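Centromeric protein-C, isoform A (Drosophila melanogaster, PDB 6O2K) probably acts as an adaptor between centromeric chromatin and kinetochore proteins, this chain being its dimeric cupin domain. Local coordinates at residues F91-V96 / H108-V113; G65-K70 / Y125-A130. One frame throughout, in Å; residues are numbered along the deposited sequence. Where two conformers were deposited one is given.

How the interactions relate
Both contacts belong to the two-sheet barrel of the cupin domain, and their centres lie about 9 Å apart. Interaction 1 pairs strands 93-99 and 107-112 within the four-stranded sheet. Interaction 2 joins that sheet, through strand 124-129, to strand 64-69 of the six-stranded sheet. Strands 93-99 and 124-129 are neighbours, so the two contacts share a sheet. N95 N lies 2.9 Å from Q128 O, a probable backbone hydrogen bond. F94 also meets F69 edge to face. Along the chain, interaction 1 is nested inside the loop that interaction 2 closes. One contact thus builds the outer strand pair of this chain's sheet, against which the second subunit packs, and the other fills the core behind it.

Interaction 1: F91-V96 / H108-V113; sequences FGEFNV and HSVLRV
F94 and L111 form the central pair of an antiparallel hairpin. F94 N donates to L111 O and L111 N to F94 O, each at 2.9 Å. The bond from L111 N is nearly straight, 173° at the hydrogen. V96 and S109 make a second hydrogen-bonded pair of the same kind. The face that carries F94, V96, S109 and L111 is buried. V96 CG2 meets L111 CD1 at 3.8 Å. A chi1 of 179° sets V96 CG2 beside its backbone N, from where it reaches the leucine. F94 turns away from the hairpin toward the core. V37 of the second subunit packs on S109 and L111, and N34 of that subunit bonds S109 OG.

The face of E93, N95, V110 and R112 is more exposed and more polar. E93 and R112 lie side by side. In one of its two conformers E93 OE2 lies 2.9 Å from R112 NH1, a salt bridge that may not always be made. N95 OD1 lies against V110 CG2 at 3.4 Å. H108 CE1 comes within 3.7 Å of N95 CG, while ND1 of that ring bonds E97. At the loop end a water links G92 O to V113 N. The chemistry implies a buried, largely apolar face shared by the core and the second subunit, against a mixed polar face more open to solvent.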
loop_
_atom_site.group_PDB
_atom_site.type_symbol
_atom_site.label_atom_id
_atom_site.label_comp_id
_atom_site.label_asym_id
_atom_site.label_seq_id
_atom_site.Cartn_x
_atom_site.Cartn_y
_atom_site.Cartn_z
ATOM N N PHE B 91 6.566 -7.109 -2.507
ATOM C CA PHE B 91 7.545 -8.158 -2.253
ATOM C C PHE B 91 8.249 -8.463 -3.563
ATOM O O PHE B 91 7.608 -8.510 -4.616
ATOM C CB PHE B 91 6.889 -9.435 -1.695
ATOM C CG PHE B 91 7.879 -10.501 -1.294
ATOM C CD1 PHE B 91 8.288 -11.464 -2.203
ATOM C CD2 PHE B 91 8.411 -10.531 -0.013
ATOM C CE1 PHE B 91 9.207 -12.433 -1.844
ATOM C CE2 PHE B 91 9.326 -11.510 0.364
ATOM C CZ PHE B 91 9.729 -12.460 -0.546
ATOM N N GLY B 92 9.555 -8.663 -3.498
ATOM C CA GLY B 92 10.272 -9.069 -4.693
ATOM C C GLY B 92 10.881 -7.932 -5.481
ATOM O O GLY B 92 11.245 -6.899 -4.915
ATOM N N GLU B 93 10.994 -8.117 -6.795
ATOM C CA GLU B 93 11.682 -7.176 -7.672
ATOM C C GLU B 93 10.989 -7.180 -9.029
ATOM O O GLU B 93 10.576 -8.247 -9.512
ATOM C CB GLU B 93 13.162 -7.565 -7.825
ATOM C CG GLU B 93 14.074 -6.514 -8.465
ATOM C CD GLU B 93 15.515 -7.006 -8.595
ATOM O OE1 GLU B 93 15.891 -7.952 -7.864
ATOM O OE2 GLU B 93 16.270 -6.469 -9.436
ATOM N N PHE B 94 10.882 -6.006 -9.645
ATOM C CA PHE B 94 10.190 -5.878 -10.918
ATOM C C PHE B 94 10.999 -5.014 -11.875
ATOM O O PHE B 94 11.681 -4.075 -11.466
ATOM C CB PHE B 94 8.793 -5.250 -10.744
ATOM C CG PHE B 94 7.779 -6.170 -10.120
ATOM C CD1 PHE B 94 7.087 -7.088 -10.898
ATOM C CD2 PHE B 94 7.511 -6.112 -8.754
ATOM C CE1 PHE B 94 6.145 -7.927 -10.326
ATOM C CE2 PHE B 94 6.569 -6.956 -8.176
ATOM C CZ PHE B 94 5.889 -7.868 -8.962
ATOM N N ASN B 95 10.896 -5.334 -13.161
ATOM C CA ASN B 95 11.365 -4.479 -14.234
ATOM C C ASN B 95 10.144 -3.879 -14.915
ATOM O O ASN B 95 9.225 -4.618 -15.300
ATOM C CB ASN B 95 12.201 -5.269 -15.243
ATOM C CG ASN B 95 13.513 -5.762 -14.663
ATOM O OD1 ASN B 95 14.066 -5.162 -13.742
ATOM N ND2 ASN B 95 14.028 -6.853 -15.217
ATOM N N VAL B 96 10.134 -2.554 -15.065
ATOM C CA VAL B 96 9.011 -1.835 -15.663
ATOM C C VAL B 96 9.515 -1.052 -16.866
ATOM O O VAL B 96 10.498 -0.314 -16.756
ATOM C CB VAL B 96 8.337 -0.892 -14.648
ATOM C CG1 VAL B 96 7.178 -0.124 -15.311
ATOM C CG2 VAL B 96 7.861 -1.680 -13.408
ATOM N N HIS B 108 13.490 2.031 -19.009
ATOM C CA HIS B 108 13.551 0.817 -18.212
ATOM C C HIS B 108 13.859 1.202 -16.764
ATOM O O HIS B 108 14.828 1.924 -16.506
ATOM C CB HIS B 108 14.626 -0.115 -18.792
ATOM C CG HIS B 108 14.993 -1.269 -17.909
ATOM N ND1 HIS B 108 14.260 -2.437 -17.866
ATOM C CD2 HIS B 108 16.029 -1.445 -17.054
ATOM C CE1 HIS B 108 14.821 -3.277 -17.012
ATOM N NE2 HIS B 108 15.896 -2.700 -16.506
ATOM N N SER B 109 13.027 0.744 -15.823
ATOM C CA SER B 109 13.243 0.993 -14.405
ATOM C C SER B 109 13.209 -0.319 -13.639
ATOM O O SER B 109 12.478 -1.242 -13.997
ATOM C CB SER B 109 12.197 1.958 -13.809
ATOM O OG SER B 109 11.923 3.054 -14.665
ATOM N N VAL B 110 14.004 -0.395 -12.577
ATOM C CA VAL B 110 14.052 -1.575 -11.714
ATOM C C VAL B 110 13.559 -1.162 -10.342
ATOM O O VAL B 110 14.094 -0.211 -9.758
ATOM C CB VAL B 110 15.467 -2.167 -11.610
ATOM C CG1 VAL B 110 15.452 -3.435 -10.726
ATOM C CG2 VAL B 110 16.030 -2.456 -12.981
ATOM N N LEU B 111 12.561 -1.890 -9.820
ATOM C CA LEU B 111 11.923 -1.570 -8.548
ATOM C C LEU B 111 12.115 -2.713 -7.558
ATOM O O LEU B 111 11.816 -3.877 -7.870
ATOM C CB LEU B 111 10.427 -1.285 -8.727
ATOM C CG LEU B 111 10.023 -0.236 -9.795
ATOM C CD1 LEU B 111 8.515 -0.214 -9.936
ATOM C CD2 LEU B 111 10.528 1.153 -9.428
ATOM N N ARG B 112 12.586 -2.375 -6.361
ATOM C CA ARG B 112 12.660 -3.319 -5.253
ATOM C C ARG B 112 11.597 -2.957 -4.222
ATOM O O ARG B 112 10.854 -1.991 -4.374
ATOM C CB ARG B 112 14.053 -3.326 -4.620
ATOM C CG ARG B 112 15.114 -3.982 -5.481
ATOM C CD ARG B 112 16.520 -3.578 -5.072
ATOM N NE ARG B 112 17.204 -2.884 -6.159
ATOM C CZ ARG B 112 17.669 -3.479 -7.254
ATOM N NH1 ARG B 112 17.535 -4.791 -7.416
ATOM N NH2 ARG B 112 18.272 -2.761 -8.193
ATOM N N VAL B 113 11.539 -3.742 -3.146
ATOM C CA VAL B 113 10.421 -3.619 -2.222
ATOM C C VAL B 113 10.362 -2.211 -1.636
ATOM O O VAL B 113 11.383 -1.627 -1.243
ATOM C CB VAL B 113 10.521 -4.699 -1.133
ATOM C CG1 VAL B 113 11.707 -4.441 -0.196
ATOM C CG2 VAL B 113 9.202 -4.789 -0.372
HETATM O O HOH W 1 12.780 -6.446 -2.799
HETATM O O HOH W 2 10.137 2.607 -16.677
#

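Interaction 2: G65-K70 / Y125-A130; sequences GYMRFK and YSIQNA
Strands 65-69 and 125-129 pass 8.4 Å apart at 51°, too far for backbone pairing, so side chains make the contact. F69 is central, and its ring reaches toward I127. There F69 CZ meets I127 CG2 at 3.6 Å, and the two side chains cross at about a right angle. Further along, M67 SD lies 4.3 Å from I127 CD1. L137 touches both M67 and I127, and F94 touches I127 as well, so both add to the apolar cluster. R75 of strand 74-79 also touches M67 and F69.

The other end of the contact is polar. N129 CB packs against F69 CB at 3.9 Å. N129 CG is anti to the backbone N (chi1 -170°), and this carries the amide across to the end of strand 65-69. N129 ND2 donates to K70 O at 2.8 Å, with 153° at the hydrogen. The donor sits well above the carbonyl plane rather than on a lone pair. ND2 also bonds K133 O, and OD1 is held by S135 OG and I131 N. The buried amide is thus gripped at both ends and fixed in rotation. With an alanine here, K70 O and K133 O would probably lose their shared donor, and the turn after N129 is likely to be less firmly held.

The contact packs two antiparallel sheets face to face across an apolar core, an arrangement consistent with the jelly-roll barrel of cupins.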
loop_
_atom_site.group_PDB
_atom_site.type_symbol
_atom_site.label_atom_id
_atom_site.label_comp_id
_atom_site.label_asym_id
_atom_site.label_seq_id
_atom_site.Cartn_x
_atom_site.Cartn_y
_atom_site.Cartn_z
ATOM N N GLY B 65 -5.364 -2.532 -5.363
ATOM C CA GLY B 65 -5.296 -3.983 -5.376
ATOM C C GLY B 65 -3.871 -4.482 -5.484
ATOM O O GLY B 65 -2.914 -3.721 -5.346
ATOM N N TYR B 66 -3.738 -5.780 -5.749
ATOM C CA TYR B 66 -2.446 -6.445 -5.837
ATOM C C TYR B 66 -2.359 -7.244 -7.124
ATOM O O TYR B 66 -3.344 -7.858 -7.557
ATOM C CB TYR B 66 -2.202 -7.396 -4.644
ATOM C CG TYR B 66 -2.235 -6.686 -3.311
ATOM C CD1 TYR B 66 -1.122 -6.020 -2.830
ATOM C CD2 TYR B 66 -3.399 -6.679 -2.540
ATOM C CE1 TYR B 66 -1.163 -5.345 -1.600
ATOM C CE2 TYR B 66 -3.449 -6.032 -1.324
ATOM C CZ TYR B 66 -2.331 -5.360 -0.860
ATOM O OH TYR B 66 -2.411 -4.706 0.351
ATOM N N MET B 67 -1.165 -7.239 -7.715
ATOM C CA MET B 67 -0.786 -8.142 -8.792
ATOM C C MET B 67 0.258 -9.114 -8.265
ATOM O O MET B 67 1.282 -8.686 -7.717
ATOM C CB MET B 67 -0.216 -7.371 -9.981
ATOM C CG MET B 67 -1.112 -6.300 -10.530
ATOM S SD MET B 67 -0.347 -5.628 -12.026
ATOM C CE MET B 67 -1.223 -4.068 -12.207
ATOM N N ARG B 68 -0.004 -10.408 -8.443
ATOM C CA ARG B 68 0.873 -11.499 -8.046
ATOM C C ARG B 68 1.459 -12.105 -9.314
ATOM O O ARG B 68 0.707 -12.566 -10.199
ATOM C CB ARG B 68 0.112 -12.561 -7.241
ATOM C CG ARG B 68 0.956 -13.757 -6.836
ATOM C CD ARG B 68 0.085 -14.983 -6.560
ATOM N NE ARG B 68 -0.500 -14.945 -5.225
ATOM C CZ ARG B 68 -1.639 -15.539 -4.889
ATOM N NH1 ARG B 68 -2.080 -15.455 -3.647
ATOM N NH2 ARG B 68 -2.342 -16.213 -5.792
ATOM N N PHE B 69 2.790 -12.084 -9.399
ATOM C CA PHE B 69 3.537 -12.538 -10.562
ATOM C C PHE B 69 4.278 -13.817 -10.222
ATOM O O PHE B 69 4.997 -13.887 -9.216
ATOM C CB PHE B 69 4.572 -11.509 -11.025
ATOM C CG PHE B 69 4.005 -10.343 -11.784
ATOM C CD1 PHE B 69 3.212 -9.408 -11.143
ATOM C CD2 PHE B 69 4.307 -10.161 -13.131
ATOM C CE1 PHE B 69 2.720 -8.301 -11.829
ATOM C CE2 PHE B 69 3.815 -9.060 -13.834
ATOM C CZ PHE B 69 3.007 -8.137 -13.177
ATOM N N LYS B 70 4.142 -14.796 -11.100
ATOM C CA LYS B 70 4.906 -16.007 -11.028
ATOM C C LYS B 70 6.371 -15.704 -11.334
ATOM O O LYS B 70 6.688 -14.634 -11.851
ATOM C CB LYS B 70 4.342 -17.009 -12.021
ATOM C CG LYS B 70 2.943 -17.344 -11.722
ATOM C CD LYS B 70 3.009 -18.006 -10.397
ATOM C CE LYS B 70 1.629 -18.458 -10.027
ATOM N NZ LYS B 70 1.743 -19.082 -8.705
ATOM N N TYR B 125 2.877 0.770 -20.701
ATOM C CA TYR B 125 3.785 0.204 -19.715
ATOM C C TYR B 125 3.674 -1.313 -19.686
ATOM O O TYR B 125 2.589 -1.877 -19.873
ATOM C CB TYR B 125 3.508 0.801 -18.322
ATOM C CG TYR B 125 2.187 0.386 -17.723
ATOM C CD1 TYR B 125 0.983 0.917 -18.185
ATOM C CD2 TYR B 125 2.137 -0.552 -16.696
ATOM C CE1 TYR B 125 -0.233 0.508 -17.635
ATOM C CE2 TYR B 125 0.940 -0.956 -16.145
ATOM C CZ TYR B 125 -0.239 -0.431 -16.617
ATOM O OH TYR B 125 -1.428 -0.834 -16.052
ATOM N N SER B 126 4.816 -1.968 -19.466
ATOM C CA SER B 126 4.864 -3.411 -19.259
ATOM C C SER B 126 5.665 -3.726 -17.999
ATOM O O SER B 126 6.502 -2.931 -17.555
ATOM C CB SER B 126 5.472 -4.129 -20.466
ATOM O OG SER B 126 6.862 -3.882 -20.524
ATOM N N ILE B 127 5.406 -4.912 -17.434
ATOM C CA ILE B 127 5.954 -5.331 -16.141
ATOM C C ILE B 127 6.445 -6.771 -16.243
ATOM O O ILE B 127 5.722 -7.644 -16.737
ATOM C CB ILE B 127 4.902 -5.226 -15.023
ATOM C CG1 ILE B 127 4.228 -3.852 -15.012
ATOM C CG2 ILE B 127 5.514 -5.566 -13.638
ATOM C CD1 ILE B 127 2.993 -3.807 -14.108
ATOM N N GLN B 128 7.662 -7.027 -15.757
ATOM C CA GLN B 128 8.183 -8.389 -15.633
ATOM C C GLN B 128 8.747 -8.597 -14.236
ATOM O O GLN B 128 9.515 -7.768 -13.742
ATOM C CB GLN B 128 9.279 -8.683 -16.662
ATOM C CG GLN B 128 9.809 -10.121 -16.606
ATOM C CD GLN B 128 10.515 -10.540 -17.902
ATOM O OE1 GLN B 128 11.006 -9.698 -18.656
ATOM N NE2 GLN B 128 10.563 -11.848 -18.161
ATOM N N ASN B 129 8.342 -9.692 -13.601
ATOM C CA ASN B 129 8.992 -10.177 -12.388
ATOM C C ASN B 129 10.469 -10.408 -12.666
ATOM O O ASN B 129 10.822 -11.177 -13.562
ATOM C CB ASN B 129 8.317 -11.479 -11.948
ATOM C CG ASN B 129 8.747 -11.944 -10.566
ATOM O OD1 ASN B 129 9.665 -11.387 -9.950
ATOM N ND2 ASN B 129 8.081 -12.990 -10.073
ATOM N N ALA B 130 11.337 -9.749 -11.910
ATOM C CA ALA B 130 12.769 -9.809 -12.183
ATOM C C ALA B 130 13.477 -10.997 -11.537
ATOM O O ALA B 130 14.675 -11.182 -11.784
ATOM C CB ALA B 130 13.449 -8.516 -11.725
#